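PDB 5FCE: LPXTG family cell surface protein Fms2 from Enterococcus faecium DO, which probably mediates adhesion of the bacterium as a cell-wall-anchored surface protein, this chain being its ligand-binding domain. Local coordinates for residues D11-D16 / Q20-P25; Y71-S76 / V90-F95. One frame throughout, in Å; residues are numbered along the deposited sequence.

In the fold
From the N terminus the chain first reaches contact 1, where strand 14-16 turns back after three residues and pairs with the start of strand 21-28 as a beta hairpin. Much later, strand 71-76 comes in antiparallel along the other edge of strand 21-28, so that Ile22 and Ile24 give their N-H groups to Ile75 and Ile73. Contact 2 then closes a 13-residue connection containing helix 81-85, as strand 91-96 of the four-stranded antiparallel sheet passes over strand 71-76. The two contacts follow one another in series, with centres about 10 Å apart: contact 1 builds one sheet edgewise, and contact 2 packs that sheet against the four-stranded one.

Contact 1. Residues D11-D16 / Q20-P25; sequences DRIVYD and QVITIP
Val14 and Thr23 face each other as a hydrogen-bonded antiparallel pair, Val14 N to Thr23 O at 3.0 Å and Thr23 N to Val14 O at 2.9 Å. Two residues on, at the next hydrogen-bonded pair, Asp16 N reaches Val21 O at 2.9 Å in a nearly straight bond (171°), while the return bond from Val21 N to Asp16 O is longer, 3.2 Å, and more bent. Gln20 and Val21 both face Asp16, which makes this a G1 beta bulge at the closed end of the hairpin.

Tyr15 and Ile22, the non-hydrogen-bonded pair between them, send their side chains to one face. With CG opposite the backbone N (chi1 -176°), the tyrosine ring lies obliquely against the isoleucine, its CD2 3.6 Å from Ile22 CG1. Toward the open end of the hairpin, Ile13 lays its CG2 3.9 Å from Ile22 CG2 and rests CG1 against both Ile24 CG2 and Pro25 CD. A water donates to Arg12 O and, weakly, to Thr23 O, where the strands part; another joins Tyr15 OH to Gln20 NE2.

Helix 81-85 covers Tyr15 and Ile22 through Ile84, and Arg12 swings out to a salt bridge with Glu70. Backbone bonds thus fix the register, the bulge and Asp16 OD1, which takes the Gln19 N-H, shape the turn, and buried Ile13, Ile22, Ile24 and the Tyr15 ring face inward, the tyrosine hydroxyl bonded to water.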
loop_
_atom_site.group_PDB
_atom_site.type_symbol
_atom_site.label_atom_id
_atom_site.label_comp_id
_atom_site.label_asym_id
_atom_site.label_seq_id
_atom_site.Cartn_x
_atom_site.Cartn_y
_atom_site.Cartn_z
ATOM N N ASP A 11 4.838 -7.331 -8.888
ATOM C CA ASP A 11 6.194 -7.120 -9.430
ATOM C C ASP A 11 6.454 -5.688 -9.906
ATOM O O ASP A 11 7.608 -5.310 -10.174
ATOM C CB ASP A 11 6.620 -8.162 -10.494
ATOM C CG ASP A 11 5.557 -8.434 -11.548
ATOM O OD1 ASP A 11 4.524 -7.737 -11.607
ATOM O OD2 ASP A 11 5.779 -9.377 -12.345
ATOM N N ARG A 12 5.385 -4.901 -9.995
ATOM C CA ARG A 12 5.492 -3.481 -10.309
ATOM C C ARG A 12 5.665 -2.602 -9.075
ATOM O O ARG A 12 5.900 -1.409 -9.203
ATOM C CB ARG A 12 4.288 -3.019 -11.123
ATOM C CG ARG A 12 4.303 -3.539 -12.560
ATOM C CD ARG A 12 2.926 -3.398 -13.178
ATOM N NE ARG A 12 2.987 -3.045 -14.595
ATOM C CZ ARG A 12 1.920 -2.771 -15.343
ATOM N NH1 ARG A 12 0.709 -2.807 -14.804
ATOM N NH2 ARG A 12 2.059 -2.456 -16.626
ATOM N N ILE A 13 5.565 -3.191 -7.887
ATOM C CA ILE A 13 5.901 -2.462 -6.655
ATOM C C ILE A 13 7.410 -2.227 -6.653
ATOM O O ILE A 13 8.182 -3.145 -6.956
ATOM C CB ILE A 13 5.481 -3.244 -5.393
ATOM C CG1 ILE A 13 3.945 -3.295 -5.293
ATOM C CG2 ILE A 13 6.097 -2.623 -4.118
ATOM C CD1 ILE A 13 3.411 -4.232 -4.208
ATOM N N VAL A 14 7.831 -1.003 -6.322
ATOM C CA VAL A 14 9.258 -0.687 -6.271
ATOM C C VAL A 14 9.711 -0.319 -4.860
ATOM O O VAL A 14 9.088 0.515 -4.210
ATOM C CB VAL A 14 9.621 0.460 -7.239
ATOM C CG1 VAL A 14 11.119 0.810 -7.123
ATOM C CG2 VAL A 14 9.273 0.082 -8.677
ATOM N N TYR A 15 10.770 -0.963 -4.372
ATOM C CA TYR A 15 11.428 -0.499 -3.151
ATOM C C TYR A 15 12.677 0.251 -3.595
ATOM O O TYR A 15 13.580 -0.348 -4.170
ATOM C CB TYR A 15 11.834 -1.675 -2.250
ATOM C CG TYR A 15 12.440 -1.262 -0.919
ATOM C CD1 TYR A 15 13.791 -0.917 -0.810
ATOM C CD2 TYR A 15 11.662 -1.230 0.237
ATOM C CE1 TYR A 15 14.335 -0.533 0.413
ATOM C CE2 TYR A 15 12.201 -0.854 1.463
ATOM C CZ TYR A 15 13.539 -0.516 1.543
ATOM O OH TYR A 15 14.080 -0.138 2.755
ATOM N N ASP A 16 12.712 1.559 -3.345
ATOM C CA ASP A 16 13.882 2.386 -3.651
ATOM C C ASP A 16 14.772 2.475 -2.400
ATOM O O ASP A 16 14.402 3.079 -1.400
ATOM C CB ASP A 16 13.418 3.774 -4.132
ATOM C CG ASP A 16 14.561 4.668 -4.611
ATOM O OD1 ASP A 16 15.601 4.754 -3.925
ATOM O OD2 ASP A 16 14.406 5.307 -5.681
ATOM N N GLN A 20 14.575 5.168 0.418
ATOM C CA GLN A 20 13.762 4.369 1.332
ATOM C C GLN A 20 12.296 4.702 1.107
ATOM O O GLN A 20 11.583 5.081 2.037
ATOM C CB GLN A 20 14.158 4.592 2.795
ATOM C CG GLN A 20 15.507 3.997 3.171
ATOM C CD GLN A 20 15.945 4.410 4.570
ATOM O OE1 GLN A 20 16.539 5.474 4.761
ATOM N NE2 GLN A 20 15.634 3.579 5.555
ATOM N N VAL A 21 11.864 4.587 -0.148
ATOM C CA VAL A 21 10.475 4.830 -0.512
ATOM C C VAL A 21 9.927 3.601 -1.237
ATOM O O VAL A 21 10.605 3.026 -2.090
ATOM C CB VAL A 21 10.343 6.094 -1.399
ATOM C CG1 VAL A 21 8.937 6.207 -1.986
ATOM C CG2 VAL A 21 10.691 7.338 -0.589
ATOM N N ILE A 22 8.711 3.198 -0.873
ATOM C CA ILE A 22 8.009 2.131 -1.561
ATOM C C ILE A 22 6.905 2.722 -2.418
ATOM O O ILE A 22 6.066 3.493 -1.931
ATOM C CB ILE A 22 7.405 1.113 -0.576
ATOM C CG1 ILE A 22 8.520 0.488 0.268
ATOM C CG2 ILE A 22 6.617 0.036 -1.329
ATOM C CD1 ILE A 22 8.042 -0.353 1.447
ATOM N N THR A 23 6.923 2.377 -3.701
ATOM C CA THR A 23 5.920 2.844 -4.645
ATOM C C THR A 23 4.993 1.681 -5.016
ATOM O O THR A 23 5.452 0.612 -5.449
ATOM C CB THR A 23 6.599 3.445 -5.894
ATOM O OG1 THR A 23 7.345 4.613 -5.505
ATOM C CG2 THR A 23 5.577 3.831 -6.922
ATOM N N ILE A 24 3.689 1.887 -4.833
ATOM C CA ILE A 24 2.696 0.838 -5.060
ATOM C C ILE A 24 1.620 1.296 -6.022
ATOM O O ILE A 24 0.851 2.214 -5.719
ATOM C CB ILE A 24 1.993 0.427 -3.753
ATOM C CG1 ILE A 24 3.020 -0.004 -2.712
ATOM C CG2 ILE A 24 1.025 -0.709 -4.007
ATOM C CD1 ILE A 24 2.466 -0.148 -1.302
ATOM N N PRO A 25 1.543 0.642 -7.187
ATOM C CA PRO A 25 0.489 0.968 -8.147
ATOM C C PRO A 25 -0.757 0.166 -7.824
ATOM O O PRO A 25 -0.740 -1.066 -7.920
ATOM C CB PRO A 25 1.084 0.530 -9.493
ATOM C CG PRO A 25 2.179 -0.464 -9.153
ATOM C CD PRO A 25 2.410 -0.453 -7.658
HETATM O O HOH W 1 5.536 1.220 -8.624
HETATM O O HOH W 2 14.114 1.295 5.336
#

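Contact 2. Residues Y71-S76 / V90-F95; sequences YTIMIS and VDLIVF
Ile73 and Ile75 meet Leu92 across a gap between two backbones that do not pair: the nearest CA atoms, those of Ile73 and Val94, are 10.3 Å apart, and the strands touch through side chains alone. Leu92 carries the contact by dividing its two methyls between the isoleucines. Its CD2 meets Ile73 CD1 at 4.2 Å, the side chains reaching toward each other tip to tip, whereas CD1 lies 4.1 Å from Ile75 CD1 with the two side chains slanting past one another. In the leucine, chi1 (179°) carries CG out from the strand and chi2 (72°) turns the two methyls to the isoleucines. Both isoleucines are extended at chi2, 168° in Ile73, which carries each CD1 outward to the leucine.

This is face-to-face packing of two sheets, one holding strand 71-76 and the other strand 91-96, in the interior of the flattened barrel that forms the ligand-binding domain; the contact centre lies about 2 Å from that of the chain. Val58 of strand 54-60 touches both Ile73 and Ile75, and Val26 of strand 21-28 touches Ile73 and Leu92, while Leu106 adds a further apolar neighbour to Leu92. On its own strand Ile73 also places CG1 in plane at the edge of the Tyr71 ring. The Tyr71 ring also forms an edge-to-face pair with Trp65.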
loop_
_atom_site.group_PDB
_atom_site.type_symbol
_atom_site.label_atom_id
_atom_site.label_comp_id
_atom_site.label_asym_id
_atom_site.label_seq_id
_atom_site.Cartn_x
_atom_site.Cartn_y
_atom_site.Cartn_z
ATOM N N TYR A 71 -3.243 3.867 -9.831
ATOM C CA TYR A 71 -3.008 5.019 -8.981
ATOM C C TYR A 71 -1.768 4.693 -8.168
ATOM O O TYR A 71 -1.621 3.574 -7.660
ATOM C CB TYR A 71 -4.212 5.275 -8.061
ATOM C CG TYR A 71 -3.962 6.413 -7.097
ATOM C CD1 TYR A 71 -3.399 6.180 -5.843
ATOM C CD2 TYR A 71 -4.254 7.723 -7.451
ATOM C CE1 TYR A 71 -3.148 7.218 -4.969
ATOM C CE2 TYR A 71 -4.002 8.774 -6.578
ATOM C CZ TYR A 71 -3.455 8.513 -5.340
ATOM O OH TYR A 71 -3.203 9.547 -4.464
ATOM N N THR A 72 -0.864 5.656 -8.054
ATOM C CA THR A 72 0.409 5.377 -7.423
ATOM C C THR A 72 0.488 5.916 -6.000
ATOM O O THR A 72 0.392 7.116 -5.773
ATOM C CB THR A 72 1.562 5.932 -8.253
ATOM O OG1 THR A 72 1.681 5.159 -9.456
ATOM C CG2 THR A 72 2.837 5.826 -7.480
ATOM N N ILE A 73 0.656 5.007 -5.049
ATOM C CA ILE A 73 0.858 5.370 -3.655
ATOM C C ILE A 73 2.348 5.308 -3.343
ATOM O O ILE A 73 3.046 4.364 -3.745
ATOM C CB ILE A 73 0.082 4.430 -2.718
ATOM C CG1 ILE A 73 -1.417 4.525 -3.015
ATOM C CG2 ILE A 73 0.349 4.782 -1.258
ATOM C CD1 ILE A 73 -2.268 3.443 -2.361
HETATM N N MSE A 74 2.839 6.324 -2.642
HETATM C CA MSE A 74 4.241 6.360 -2.254
HETATM C C MSE A 74 4.324 6.356 -0.746
HETATM O O MSE A 74 3.706 7.200 -0.078
HETATM C CB MSE A 74 4.912 7.608 -2.814
HETATM C CG MSE A 74 4.787 7.732 -4.327
HETATM SE SE MSE A 74 5.827 9.275 -4.937
HETATM C CE MSE A 74 6.744 9.703 -3.252
ATOM N N ILE A 75 5.087 5.404 -0.212
ATOM C CA ILE A 75 5.204 5.214 1.233
ATOM C C ILE A 75 6.661 5.216 1.716
ATOM O O ILE A 75 7.516 4.518 1.162
ATOM C CB ILE A 75 4.490 3.910 1.657
ATOM C CG1 ILE A 75 2.963 4.105 1.617
ATOM C CG2 ILE A 75 4.895 3.505 3.049
ATOM C CD1 ILE A 75 2.150 2.821 1.840
ATOM N N SER A 76 6.954 5.998 2.753
ATOM C CA SER A 76 8.302 5.987 3.323
ATOM C C SER A 76 8.537 4.655 4.043
ATOM O O SER A 76 7.732 4.261 4.877
ATOM C CB SER A 76 8.455 7.170 4.282
ATOM O OG SER A 76 9.735 7.211 4.864
ATOM N N VAL A 90 2.483 -9.533 3.578
ATOM C CA VAL A 90 2.432 -8.075 3.600
ATOM C C VAL A 90 1.094 -7.647 3.022
ATOM O O VAL A 90 0.733 -8.075 1.926
ATOM C CB VAL A 90 3.577 -7.451 2.778
ATOM C CG1 VAL A 90 3.430 -5.932 2.713
ATOM C CG2 VAL A 90 4.928 -7.832 3.363
ATOM N N ASP A 91 0.354 -6.824 3.762
ATOM C CA ASP A 91 -0.925 -6.310 3.280
ATOM C C ASP A 91 -0.881 -4.793 3.159
ATOM O O ASP A 91 -0.101 -4.129 3.858
ATOM C CB ASP A 91 -2.072 -6.673 4.236
ATOM C CG ASP A 91 -2.313 -8.168 4.345
ATOM O OD1 ASP A 91 -1.998 -8.911 3.399
ATOM O OD2 ASP A 91 -2.830 -8.604 5.397
ATOM N N LEU A 92 -1.724 -4.257 2.276
ATOM C CA LEU A 92 -1.955 -2.814 2.197
ATOM C C LEU A 92 -3.381 -2.519 2.634
ATOM O O LEU A 92 -4.335 -3.062 2.077
ATOM C CB LEU A 92 -1.736 -2.303 0.767
ATOM C CG LEU A 92 -1.978 -0.806 0.552
ATOM C CD1 LEU A 92 -0.854 0.042 1.193
ATOM C CD2 LEU A 92 -2.149 -0.486 -0.947
ATOM N N ILE A 93 -3.521 -1.673 3.643
ATOM C CA ILE A 93 -4.838 -1.285 4.123
ATOM C C ILE A 93 -5.086 0.152 3.675
ATOM O O ILE A 93 -4.262 1.039 3.919
ATOM C CB ILE A 93 -4.903 -1.400 5.660
ATOM C CG1 ILE A 93 -4.595 -2.838 6.098
ATOM C CG2 ILE A 93 -6.291 -0.997 6.198
ATOM C CD1 ILE A 93 -4.620 -3.022 7.624
ATOM N N VAL A 94 -6.197 0.377 2.984
ATOM C CA VAL A 94 -6.530 1.720 2.522
ATOM C C VAL A 94 -7.773 2.208 3.228
ATOM O O VAL A 94 -8.861 1.636 3.063
ATOM C CB VAL A 94 -6.766 1.783 1.012
ATOM C CG1 VAL A 94 -7.019 3.227 0.586
ATOM C CG2 VAL A 94 -5.556 1.241 0.281
ATOM N N PHE A 95 -7.587 3.249 4.030
ATOM C CA PHE A 95 -8.700 3.923 4.691
ATOM C C PHE A 95 -9.119 5.095 3.825
ATOM O O PHE A 95 -8.264 5.827 3.318
ATOM C CB PHE A 95 -8.251 4.448 6.057
ATOM C CG PHE A 95 -7.799 3.378 7.007
ATOM C CD1 PHE A 95 -6.449 3.060 7.121
ATOM C CD2 PHE A 95 -8.715 2.702 7.800
ATOM C CE1 PHE A 95 -6.026 2.085 8.003
ATOM C CE2 PHE A 95 -8.299 1.719 8.682
ATOM C CZ PHE A 95 -6.949 1.411 8.786
#